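Putative aminooxidase (Propionibacterium acnes, PDB 2BA9) probably isomerises polyunsaturated fatty acids, forming conjugated linoleic acid with the aid of a bound flavin-adenine dinucleotide. Local coordinates at residues R55-P65 against D197-A207; E72-K80 against E210-H218. All coordinates share one frame; numbering follows the deposited sequence.

In the fold
From the N terminus, the chain leaves strand 54-55 as the loop 55-65, passes along the flavin and enters helix 68-77, whose last part and following turn make up 72-80. After a helix-rich stretch it returns through 197-207, which leads into helix 204-215, and then 210-218, the later part of that helix and its exit. Contact 1 thus closes a loop of about 130 residues at the flavin, and contact 2 one of similar length farther out; because their segments alternate along the chain, the two loops cross. Their centres lie about 15 Å apart, yet they touch: Arg55 NH2 forms a salt bridge with Glu210 OE1 at 3.1 Å, and Met74 packs against Trp199 and Trp201.

Contact 1 (R55-P65 against D197-A207); sequences RYEMGAIMGVP and DLWTWADGTQA. With FAD (flavin-adenine dinucleotide), chain D.
Glu57 reaches Thr205, in the beginning region of helix 204-215, through a chain bent at its second torsion (chi2 -79°). Its CB and CG only carry the carboxylate across; CD comes to 3.5 Å from Thr205 N. OE2 takes the Thr205 N-H on its syn lone pair at 2.7 Å, with an N-H...O angle of 154°, while OE1 makes a longer, weak bond to the same N-H and has Ser48 as its stronger partner. Water 3 lies beside Glu57 OE2 and accepts from Trp201 N, though it cannot serve every acceptor within reach. The negative charge is probably favoured by the amides near the beginning of the helix. Thr205 answers with its hydroxyl: OG1 donates to Ala60 O at 2.7 Å from above the carbonyl plane, and CG2 rests on Ile61 O.

Farther along, Gly63 and Trp199 form a single antiparallel bridge, a hydrogen-bonded pair with Trp199 N to Gly63 O at 2.8 Å and Gly63 N to Trp199 O at 3.1 Å. The Trp199 indole then lies with one face under Val64 O, which stands 3.4 Å above the ring plane, offset toward the rim. The Val64 and Leu198 side chains lie side by side, Val64 CG1 3.6 Å from Leu198 CD2. At the other end Arg55 NH2 bonds only weakly to Gln206 OE1, its guanidinium being held also by Ser48 and Glu210.

The 55-65 loop forms part of the FAD pocket, Met62 O lying 3.1 Å from flavin N3. The bridge region packs against helix 187-195 through Phe193 and against helix 68-77 through Met74, while strand 359-373 lines Tyr56 and Met58.

Contact 2 (E72-K80 against E210-H218); sequences EIMDRTGDK and EHLNATLEH
Thr77 and Leu212 bring the two helices together, with CA atoms 5.6 Å apart where the axes of 72-77 and 210-215 pass 9.3 Å from each other at 61°. Thr77 CG2 presses onto the opposing backbone, a methyl-to-backbone contact of 3.3 Å from Thr77 CG2 to Leu212 N. Leu212, its CG anti to the backbone N (chi1 176°), sends its two methyl branches different ways: its side chain crosses that of Ile73 at about a right angle, CD2 touching Ile73 CG2, and CD1 lies 3.9 Å from Arg76 CD. Beyond them Leu19 and Met23 of helix 16-28 cover Leu212, so this side is buried in the protein.

The contact thus joins two helices near the parallel sheet of the FAD-binding part of this amine oxidoreductase family member, probably of Rossmann type. Just past the end of helix 68-77 a His-carboxylate hydrogen bond forms. Gly78, with positive phi, takes the chain out of the helix, and Asp79 follows with its carboxylate almost coplanar with the His211 ring, the planes 5° apart. Both oxygens receive the ND1 proton through their syn lone pairs, OD1 at 2.8 Å and OD2 at 3.0 Å from ND1, the latter along the straighter path. OD2 is met on its anti side by Thr77 OG1, which donates at 2.6 Å and fixes the carboxylate's rotation.

Against the buried Ile73 and Leu212 packing stands a more polar, partly exposed rim of His211, Thr215 and Arg76. Arg76 extends from CG to NE before turning. NH2 bonds weakly to Thr215 O and is salt-bridged to Glu26, and NH1 bonds to Gln27. NE donates to Thr215 OG1 at 3.1 Å, nearly straight and in the guanidinium plane, and Thr215 OG1 in turn donates to Leu212 O.

Contact 1 (R55-P65 against D197-A207)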
loop_
_atom_site.group_PDB
_atom_site.type_symbol
_atom_site.label_atom_id
_atom_site.label_comp_id
_atom_site.label_asym_id
_atom_site.label_seq_id
_atom_site.Cartn_x
_atom_site.Cartn_y
_atom_site.Cartn_z
ATOM N N ARG A 55 11.845 -17.235 4.369
ATOM C CA ARG A 55 11.645 -15.804 4.346
ATOM C C ARG A 55 10.382 -15.409 5.082
ATOM O O ARG A 55 9.334 -16.044 4.955
ATOM C CB ARG A 55 11.612 -15.281 2.905
ATOM C CG ARG A 55 12.883 -15.605 2.117
ATOM C CD ARG A 55 12.777 -15.244 0.662
ATOM N NE ARG A 55 12.908 -13.808 0.425
ATOM C CZ ARG A 55 13.051 -13.246 -0.775
ATOM N NH1 ARG A 55 13.079 -13.985 -1.878
ATOM N NH2 ARG A 55 13.173 -11.932 -0.878
ATOM N N TYR A 56 10.480 -14.326 5.837
ATOM C CA TYR A 56 9.312 -13.745 6.469
ATOM C C TYR A 56 9.023 -12.399 5.812
ATOM O O TYR A 56 9.834 -11.895 5.030
ATOM C CB TYR A 56 9.513 -13.611 7.980
ATOM C CG TYR A 56 10.660 -12.724 8.399
ATOM C CD1 TYR A 56 10.445 -11.400 8.754
ATOM C CD2 TYR A 56 11.958 -13.213 8.461
ATOM C CE1 TYR A 56 11.490 -10.583 9.165
ATOM C CE2 TYR A 56 13.007 -12.407 8.866
ATOM C CZ TYR A 56 12.766 -11.090 9.215
ATOM O OH TYR A 56 13.808 -10.287 9.615
ATOM N N GLU A 57 7.863 -11.833 6.128
ATOM C CA GLU A 57 7.413 -10.613 5.494
ATOM C C GLU A 57 7.511 -9.471 6.503
ATOM O O GLU A 57 6.903 -9.503 7.591
ATOM C CB GLU A 57 5.973 -10.754 4.985
ATOM C CG GLU A 57 5.710 -11.877 3.961
ATOM C CD GLU A 57 6.138 -11.543 2.529
ATOM O OE1 GLU A 57 7.114 -10.767 2.343
ATOM O OE2 GLU A 57 5.488 -12.059 1.576
ATOM N N MET A 58 8.308 -8.478 6.152
ATOM C CA MET A 58 8.311 -7.206 6.850
ATOM C C MET A 58 7.317 -6.233 6.208
ATOM O O MET A 58 6.981 -5.198 6.790
ATOM C CB MET A 58 9.727 -6.616 6.876
ATOM C CG MET A 58 10.627 -7.274 7.924
ATOM S SD MET A 58 10.044 -7.134 9.652
ATOM C CE MET A 58 9.896 -5.346 9.772
ATOM N N GLY A 59 6.826 -6.570 5.021
ATOM C CA GLY A 59 5.847 -5.722 4.326
ATOM C C GLY A 59 4.644 -6.496 3.816
ATOM O O GLY A 59 4.090 -7.354 4.532
ATOM N N ALA A 60 4.243 -6.199 2.573
ATOM C CA ALA A 60 3.153 -6.903 1.917
ATOM C C ALA A 60 3.265 -8.402 2.084
ATOM O O ALA A 60 4.362 -8.970 2.027
ATOM C CB ALA A 60 3.082 -6.545 0.428
ATOM N N ILE A 61 2.103 -9.019 2.288
ATOM C CA ILE A 61 1.948 -10.454 2.423
ATOM C C ILE A 61 1.105 -11.055 1.289
ATOM O O ILE A 61 1.449 -12.095 0.733
ATOM C CB ILE A 61 1.211 -10.810 3.728
ATOM C CG1 ILE A 61 1.897 -10.153 4.932
ATOM C CG2 ILE A 61 1.105 -12.333 3.871
ATOM C CD1 ILE A 61 1.096 -10.241 6.237
ATOM N N MET A 62 -0.003 -10.403 0.963
ATOM C CA MET A 62 -1.064 -11.047 0.189
ATOM C C MET A 62 -1.617 -10.261 -0.985
ATOM O O MET A 62 -1.406 -9.052 -1.115
ATOM C CB MET A 62 -2.230 -11.409 1.117
ATOM C CG MET A 62 -3.002 -10.232 1.715
ATOM S SD MET A 62 -3.966 -10.738 3.161
ATOM C CE MET A 62 -2.679 -10.879 4.420
ATOM N N GLY A 63 -2.350 -10.992 -1.826
ATOM C CA GLY A 63 -3.174 -10.434 -2.892
ATOM C C GLY A 63 -4.489 -11.195 -2.985
ATOM O O GLY A 63 -4.768 -12.090 -2.175
ATOM N N VAL A 64 -5.298 -10.825 -3.969
ATOM C CA VAL A 64 -6.548 -11.525 -4.276
ATOM C C VAL A 64 -6.540 -11.895 -5.751
ATOM O O VAL A 64 -5.710 -11.367 -6.503
ATOM C CB VAL A 64 -7.809 -10.669 -3.930
ATOM C CG1 VAL A 64 -8.086 -10.707 -2.428
ATOM C CG2 VAL A 64 -7.665 -9.236 -4.440
ATOM N N PRO A 65 -7.438 -12.828 -6.166
ATOM C CA PRO A 65 -7.468 -13.310 -7.552
ATOM C C PRO A 65 -7.717 -12.231 -8.583
ATOM O O PRO A 65 -7.412 -12.440 -9.752
ATOM C CB PRO A 65 -8.628 -14.318 -7.567
ATOM C CG PRO A 65 -8.801 -14.728 -6.159
ATOM C CD PRO A 65 -8.432 -13.531 -5.332
ATOM N N ASP A 197 -10.018 -16.062 0.146
ATOM C CA ASP A 197 -9.462 -16.421 -1.159
ATOM C C ASP A 197 -8.290 -15.471 -1.428
ATOM O O ASP A 197 -8.424 -14.475 -2.148
ATOM C CB ASP A 197 -10.567 -16.335 -2.230
ATOM C CG ASP A 197 -10.194 -17.014 -3.545
ATOM O OD1 ASP A 197 -9.223 -17.807 -3.598
ATOM O OD2 ASP A 197 -10.911 -16.756 -4.543
ATOM N N LEU A 198 -7.138 -15.789 -0.829
ATOM C CA LEU A 198 -6.010 -14.857 -0.735
ATOM C C LEU A 198 -4.685 -15.472 -1.194
ATOM O O LEU A 198 -4.339 -16.593 -0.796
ATOM C CB LEU A 198 -5.870 -14.381 0.710
ATOM C CG LEU A 198 -7.022 -13.530 1.244
ATOM C CD1 LEU A 198 -7.044 -13.525 2.768
ATOM C CD2 LEU A 198 -6.922 -12.117 0.709
ATOM N N TRP A 199 -3.939 -14.738 -2.021
ATOM C CA TRP A 199 -2.618 -15.181 -2.467
ATOM C C TRP A 199 -1.534 -14.854 -1.447
ATOM O O TRP A 199 -1.533 -13.780 -0.846
ATOM C CB TRP A 199 -2.219 -14.501 -3.774
ATOM C CG TRP A 199 -3.095 -14.744 -4.938
ATOM C CD1 TRP A 199 -4.069 -15.684 -5.066
ATOM C CD2 TRP A 199 -3.043 -14.046 -6.185
ATOM N NE1 TRP A 199 -4.638 -15.601 -6.308
ATOM C CE2 TRP A 199 -4.023 -14.602 -7.015
ATOM C CE3 TRP A 199 -2.251 -12.995 -6.676
ATOM C CZ2 TRP A 199 -4.235 -14.155 -8.316
ATOM C CZ3 TRP A 199 -2.463 -12.550 -7.953
ATOM C CH2 TRP A 199 -3.445 -13.125 -8.765
ATOM N N THR A 200 -0.607 -15.790 -1.272
ATOM C CA THR A 200 0.634 -15.568 -0.542
ATOM C C THR A 200 1.742 -16.253 -1.319
ATOM O O THR A 200 1.483 -17.088 -2.191
ATOM C CB THR A 200 0.628 -16.157 0.894
ATOM O OG1 THR A 200 0.506 -17.588 0.848
ATOM C CG2 THR A 200 -0.513 -15.577 1.729
ATOM N N TRP A 201 2.980 -15.913 -0.976
ATOM C CA TRP A 201 4.147 -16.418 -1.688
ATOM C C TRP A 201 5.136 -17.016 -0.693
ATOM O O TRP A 201 5.496 -16.358 0.285
ATOM C CB TRP A 201 4.773 -15.267 -2.490
ATOM C CG TRP A 201 3.874 -14.806 -3.598
ATOM C CD1 TRP A 201 3.870 -15.260 -4.884
ATOM C CD2 TRP A 201 2.826 -13.843 -3.514
ATOM N NE1 TRP A 201 2.905 -14.624 -5.611
ATOM C CE2 TRP A 201 2.242 -13.751 -4.794
ATOM C CE3 TRP A 201 2.333 -13.036 -2.489
ATOM C CZ2 TRP A 201 1.182 -12.885 -5.076
ATOM C CZ3 TRP A 201 1.277 -12.177 -2.767
ATOM C CH2 TRP A 201 0.718 -12.105 -4.056
ATOM N N ALA A 202 5.551 -18.262 -0.938
ATOM C CA ALA A 202 6.521 -18.975 -0.073
ATOM C C ALA A 202 7.814 -18.197 0.093
ATOM O O ALA A 202 8.348 -18.093 1.202
ATOM C CB ALA A 202 6.843 -20.378 -0.631
ATOM N N ASP A 203 8.301 -17.651 -1.022
ATOM C CA ASP A 203 9.552 -16.891 -1.052
ATOM C C ASP A 203 9.314 -15.400 -0.890
ATOM O O ASP A 203 10.186 -14.584 -1.194
ATOM C CB ASP A 203 10.323 -17.190 -2.342
ATOM C CG ASP A 203 10.989 -18.561 -2.309
ATOM O OD1 ASP A 203 11.898 -18.769 -1.455
ATOM O OD2 ASP A 203 10.604 -19.430 -3.126
ATOM N N GLY A 204 8.129 -15.047 -0.410
ATOM C CA GLY A 204 7.809 -13.670 -0.078
ATOM C C GLY A 204 7.333 -12.834 -1.248
ATOM O O GLY A 204 7.647 -13.132 -2.418
ATOM N N THR A 205 6.565 -11.788 -0.933
ATOM C CA THR A 205 6.089 -10.877 -1.958
ATOM C C THR A 205 7.291 -10.244 -2.676
ATOM O O THR A 205 7.209 -9.976 -3.872
ATOM C CB THR A 205 5.145 -9.779 -1.409
ATOM O OG1 THR A 205 5.775 -9.096 -0.320
ATOM C CG2 THR A 205 3.824 -10.375 -0.930
ATOM N N GLN A 206 8.411 -10.056 -1.964
ATOM C CA GLN A 206 9.596 -9.418 -2.553
ATOM C C GLN A 206 10.168 -10.224 -3.728
ATOM O O GLN A 206 10.675 -9.642 -4.685
ATOM C CB GLN A 206 10.676 -9.196 -1.494
ATOM C CG GLN A 206 11.902 -8.406 -2.000
ATOM C CD GLN A 206 12.943 -8.130 -0.920
ATOM O OE1 GLN A 206 13.021 -8.849 0.089
ATOM N NE2 GLN A 206 13.746 -7.077 -1.123
ATOM N N ALA A 207 10.055 -11.556 -3.660
ATOM C CA ALA A 207 10.697 -12.456 -4.629
ATOM C C ALA A 207 10.361 -12.142 -6.079
ATOM O O ALA A 207 11.248 -12.111 -6.922
ATOM C CB ALA A 207 10.338 -13.909 -4.327
HETATM P PA FAD D . 7.317 1.433 -2.362
HETATM O O1A FAD D . 6.939 -0.014 -2.230
HETATM O O2A FAD D . 7.421 2.230 -1.079
HETATM O O5B FAD D . 8.753 1.521 -3.066
HETATM C C5B FAD D . 9.266 2.804 -3.335
HETATM C C4B FAD D . 10.712 2.703 -3.773
HETATM O O4B FAD D . 11.189 4.000 -4.073
HETATM C C3B FAD D . 11.599 2.094 -2.685
HETATM O O3B FAD D . 12.329 1.010 -3.212
HETATM C C2B FAD D . 12.468 3.249 -2.247
HETATM O O2B FAD D . 13.726 2.833 -1.716
HETATM C C1B FAD D . 12.477 4.125 -3.513
HETATM N N9A FAD D . 12.812 5.518 -3.170
HETATM C C8A FAD D . 12.198 6.325 -2.235
HETATM N N7A FAD D . 12.833 7.531 -2.214
HETATM C C5A FAD D . 13.843 7.501 -3.126
HETATM C C6A FAD D . 14.820 8.439 -3.517
HETATM N N6A FAD D . 14.625 9.766 -3.230
HETATM N N1A FAD D . 15.713 8.093 -4.526
HETATM C C2A FAD D . 15.696 6.830 -5.102
HETATM N N3A FAD D . 14.731 5.914 -4.704
HETATM C C4A FAD D . 13.838 6.231 -3.726
HETATM N N1 FAD D . 0.085 -4.335 -0.600
HETATM C C2 FAD D . -0.849 -5.221 -1.096
HETATM O O2 FAD D . -1.160 -5.182 -2.287
HETATM N N3 FAD D . -1.453 -6.128 -0.248
HETATM C C4 FAD D . -1.103 -6.172 1.085
HETATM O O4 FAD D . -1.651 -7.012 1.816
HETATM C C4X FAD D . -0.145 -5.285 1.588
HETATM N N5 FAD D . 0.215 -5.284 2.924
HETATM C C5X FAD D . 1.271 -4.526 3.393
HETATM C C6 FAD D . 1.704 -4.652 4.712
HETATM C C7 FAD D . 2.794 -3.910 5.159
HETATM C C7M FAD D . 3.243 -4.084 6.582
HETATM C C8 FAD D . 3.442 -3.035 4.291
HETATM C C8M FAD D . 4.617 -2.212 4.724
HETATM C C9 FAD D . 2.998 -2.912 2.977
HETATM C C9A FAD D . 1.905 -3.646 2.514
HETATM N N10 FAD D . 1.425 -3.522 1.196
HETATM C C10 FAD D . 0.459 -4.379 0.721
HETATM C "C1'" FAD D . 1.679 -2.285 0.401
HETATM C "C2'" FAD D . 2.702 -2.518 -0.704
HETATM O "O2'" FAD D . 3.862 -3.191 -0.226
HETATM C "C3'" FAD D . 3.057 -1.159 -1.289
HETATM O "O3'" FAD D . 1.855 -0.460 -1.622
HETATM C "C4'" FAD D . 3.958 -1.308 -2.504
HETATM O "O4'" FAD D . 5.258 -1.750 -2.132
HETATM C "C5'" FAD D . 4.005 0.026 -3.235
HETATM O "O5'" FAD D . 5.046 0.026 -4.170
HETATM P P FAD D . 5.685 1.429 -4.670
HETATM O O1P FAD D . 6.833 1.175 -5.629
HETATM O O2P FAD D . 4.593 2.233 -5.287
HETATM O O3P FAD D . 6.282 2.145 -3.363
HETATM O O HOH W 1 10.592 -18.806 2.262
HETATM O O HOH W 2 13.985 -17.220 -1.936
HETATM O O HOH W 3 3.535 -14.013 1.169
#

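Contact 2 (E72-K80 against E210-H218)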
loop_
_atom_site.group_PDB
_atom_site.type_symbol
_atom_site.label_atom_id
_atom_site.label_comp_id
_atom_site.label_asym_id
_atom_site.label_seq_id
_atom_site.Cartn_x
_atom_site.Cartn_y
_atom_site.Cartn_z
ATOM N N GLU A 72 -0.047 -10.655 -14.509
ATOM C CA GLU A 72 0.796 -10.377 -15.688
ATOM C C GLU A 72 2.296 -10.372 -15.357
ATOM O O GLU A 72 3.133 -10.813 -16.174
ATOM C CB GLU A 72 0.424 -9.040 -16.313
ATOM C CG GLU A 72 -0.748 -9.095 -17.267
ATOM C CD GLU A 72 -1.078 -7.728 -17.819
ATOM O OE1 GLU A 72 -0.143 -6.931 -18.042
ATOM O OE2 GLU A 72 -2.276 -7.444 -18.016
ATOM N N ILE A 73 2.613 -9.857 -14.169
ATOM C CA ILE A 73 3.979 -9.813 -13.666
ATOM C C ILE A 73 4.493 -11.220 -13.415
ATOM O O ILE A 73 5.603 -11.545 -13.838
ATOM C CB ILE A 73 4.105 -8.949 -12.372
ATOM C CG1 ILE A 73 3.843 -7.473 -12.684
ATOM C CG2 ILE A 73 5.486 -9.098 -11.748
ATOM C CD1 ILE A 73 3.812 -6.566 -11.452
ATOM N N MET A 74 3.692 -12.067 -12.755
ATOM C CA MET A 74 4.077 -13.474 -12.527
ATOM C C MET A 74 4.267 -14.259 -13.849
ATOM O O MET A 74 5.133 -15.135 -13.936
ATOM C CB MET A 74 3.051 -14.199 -11.633
ATOM C CG MET A 74 2.987 -13.701 -10.187
ATOM S SD MET A 74 1.968 -14.750 -9.110
ATOM C CE MET A 74 0.331 -14.107 -9.456
ATOM N N ASP A 75 3.454 -13.958 -14.866
ATOM C CA ASP A 75 3.579 -14.613 -16.176
ATOM C C ASP A 75 4.972 -14.345 -16.741
ATOM O O ASP A 75 5.609 -15.220 -17.343
ATOM C CB ASP A 75 2.562 -14.088 -17.196
ATOM C CG ASP A 75 1.121 -14.401 -16.840
ATOM O OD1 ASP A 75 0.849 -15.296 -16.007
ATOM O OD2 ASP A 75 0.246 -13.729 -17.428
ATOM N N ARG A 76 5.423 -13.110 -16.553
ATOM C CA ARG A 76 6.728 -12.672 -17.050
ATOM C C ARG A 76 7.899 -13.292 -16.281
ATOM O O ARG A 76 8.947 -13.598 -16.863
ATOM C CB ARG A 76 6.806 -11.146 -16.981
ATOM C CG ARG A 76 7.925 -10.577 -17.806
ATOM C CD ARG A 76 7.964 -9.081 -17.745
ATOM N NE ARG A 76 9.297 -8.620 -18.096
ATOM C CZ ARG A 76 9.655 -8.043 -19.237
ATOM N NH1 ARG A 76 8.772 -7.782 -20.201
ATOM N NH2 ARG A 76 10.930 -7.706 -19.400
ATOM N N THR A 77 7.725 -13.498 -14.983
ATOM C CA THR A 77 8.835 -13.955 -14.123
ATOM C C THR A 77 8.861 -15.472 -13.892
ATOM O O THR A 77 9.900 -16.031 -13.518
ATOM C CB THR A 77 8.772 -13.284 -12.745
ATOM O OG1 THR A 77 7.529 -13.608 -12.117
ATOM C CG2 THR A 77 8.911 -11.758 -12.853
ATOM N N GLY A 78 7.720 -16.124 -14.097
ATOM C CA GLY A 78 7.570 -17.554 -13.821
ATOM C C GLY A 78 7.161 -17.861 -12.392
ATOM O O GLY A 78 7.086 -19.012 -11.998
ATOM N N ASP A 79 6.876 -16.829 -11.604
ATOM C CA ASP A 79 6.537 -17.015 -10.203
ATOM C C ASP A 79 5.115 -17.540 -10.080
ATOM O O ASP A 79 4.286 -17.328 -10.966
ATOM C CB ASP A 79 6.700 -15.703 -9.435
ATOM C CG ASP A 79 8.166 -15.304 -9.265
ATOM O OD1 ASP A 79 8.869 -15.924 -8.449
ATOM O OD2 ASP A 79 8.609 -14.352 -9.924
ATOM N N LYS A 80 4.849 -18.232 -8.978
ATOM C CA LYS A 80 3.549 -18.835 -8.728
ATOM C C LYS A 80 3.077 -18.425 -7.354
ATOM O O LYS A 80 3.883 -18.159 -6.459
ATOM C CB LYS A 80 3.626 -20.374 -8.770
ATOM C CG LYS A 80 4.400 -20.965 -9.936
ATOM C CD LYS A 80 3.680 -20.764 -11.255
ATOM C CE LYS A 80 4.384 -21.476 -12.400
ATOM N NZ LYS A 80 3.705 -21.199 -13.708
ATOM N N GLU A 210 11.958 -8.966 -7.278
ATOM C CA GLU A 210 13.367 -9.257 -7.525
ATOM C C GLU A 210 13.503 -9.917 -8.897
ATOM O O GLU A 210 14.313 -9.494 -9.718
ATOM C CB GLU A 210 13.954 -10.127 -6.408
ATOM C CG GLU A 210 14.075 -9.379 -5.102
ATOM C CD GLU A 210 14.499 -10.253 -3.928
ATOM O OE1 GLU A 210 14.097 -11.436 -3.823
ATOM O OE2 GLU A 210 15.212 -9.717 -3.072
ATOM N N HIS A 211 12.655 -10.900 -9.180
ATOM C CA HIS A 211 12.711 -11.594 -10.463
ATOM C C HIS A 211 12.257 -10.721 -11.642
ATOM O O HIS A 211 12.825 -10.799 -12.725
ATOM C CB HIS A 211 11.881 -12.859 -10.415
ATOM C CG HIS A 211 12.270 -13.790 -9.315
ATOM N ND1 HIS A 211 11.391 -14.697 -8.769
ATOM C CD2 HIS A 211 13.435 -13.932 -8.634
ATOM C CE1 HIS A 211 12.005 -15.377 -7.817
ATOM N NE2 HIS A 211 13.243 -14.928 -7.713
ATOM N N LEU A 212 11.240 -9.890 -11.434
ATOM C CA LEU A 212 10.829 -8.942 -12.461
ATOM C C LEU A 212 12.001 -8.054 -12.896
ATOM O O LEU A 212 12.218 -7.836 -14.095
ATOM C CB LEU A 212 9.665 -8.062 -11.975
ATOM C CG LEU A 212 9.196 -6.948 -12.932
ATOM C CD1 LEU A 212 8.753 -7.505 -14.316
ATOM C CD2 LEU A 212 8.088 -6.140 -12.284
ATOM N N ASN A 213 12.709 -7.528 -11.906
ATOM C CA ASN A 213 13.909 -6.726 -12.108
ATOM C C ASN A 213 14.896 -7.461 -12.994
ATOM O O ASN A 213 15.375 -6.914 -13.983
ATOM C CB ASN A 213 14.554 -6.405 -10.744
ATOM C CG ASN A 213 15.692 -5.387 -10.837
ATOM O OD1 ASN A 213 15.517 -4.307 -11.394
ATOM N ND2 ASN A 213 16.851 -5.720 -10.250
ATOM N N ALA A 214 15.171 -8.720 -12.648
ATOM C CA ALA A 214 16.035 -9.578 -13.450
ATOM C C ALA A 214 15.575 -9.699 -14.907
ATOM O O ALA A 214 16.388 -9.673 -15.806
ATOM C CB ALA A 214 16.161 -10.959 -12.810
ATOM N N THR A 215 14.272 -9.799 -15.145
ATOM C CA THR A 215 13.764 -9.958 -16.523
ATOM C C THR A 215 13.829 -8.673 -17.365
ATOM O O THR A 215 13.681 -8.723 -18.590
ATOM C CB THR A 215 12.302 -10.454 -16.535
ATOM O OG1 THR A 215 11.452 -9.416 -16.048
ATOM C CG2 THR A 215 12.139 -11.704 -15.678
ATOM N N LEU A 216 14.011 -7.530 -16.710
ATOM C CA LEU A 216 14.093 -6.235 -17.394
ATOM C C LEU A 216 15.354 -6.109 -18.245
ATOM O O LEU A 216 16.426 -6.586 -17.861
ATOM C CB LEU A 216 14.100 -5.075 -16.381
ATOM C CG LEU A 216 12.858 -4.920 -15.507
ATOM C CD1 LEU A 216 12.980 -3.688 -14.623
ATOM C CD2 LEU A 216 11.587 -4.880 -16.383
ATOM N N GLU A 217 15.197 -5.432 -19.381
ATOM C CA GLU A 217 16.293 -5.034 -20.258
ATOM C C GLU A 217 17.296 -4.182 -19.470
ATOM O O GLU A 217 18.501 -4.355 -19.621
ATOM C CB GLU A 217 15.728 -4.251 -21.468
ATOM C CG GLU A 217 16.684 -4.010 -22.637
ATOM C CD GLU A 217 16.034 -3.199 -23.770
ATOM O OE1 GLU A 217 14.807 -3.315 -23.977
ATOM O OE2 GLU A 217 16.753 -2.447 -24.461
ATOM N N HIS A 218 16.791 -3.285 -18.619
ATOM C CA HIS A 218 17.639 -2.487 -17.730
ATOM C C HIS A 218 17.175 -2.600 -16.271
ATOM O O HIS A 218 16.330 -1.826 -15.809
ATOM C CB HIS A 218 17.654 -1.012 -18.159
ATOM C CG HIS A 218 17.952 -0.807 -19.608
ATOM N ND1 HIS A 218 19.235 -0.736 -20.101
ATOM C CD2 HIS A 218 17.128 -0.652 -20.672
ATOM C CE1 HIS A 218 19.191 -0.555 -21.410
ATOM N NE2 HIS A 218 17.925 -0.499 -21.781
#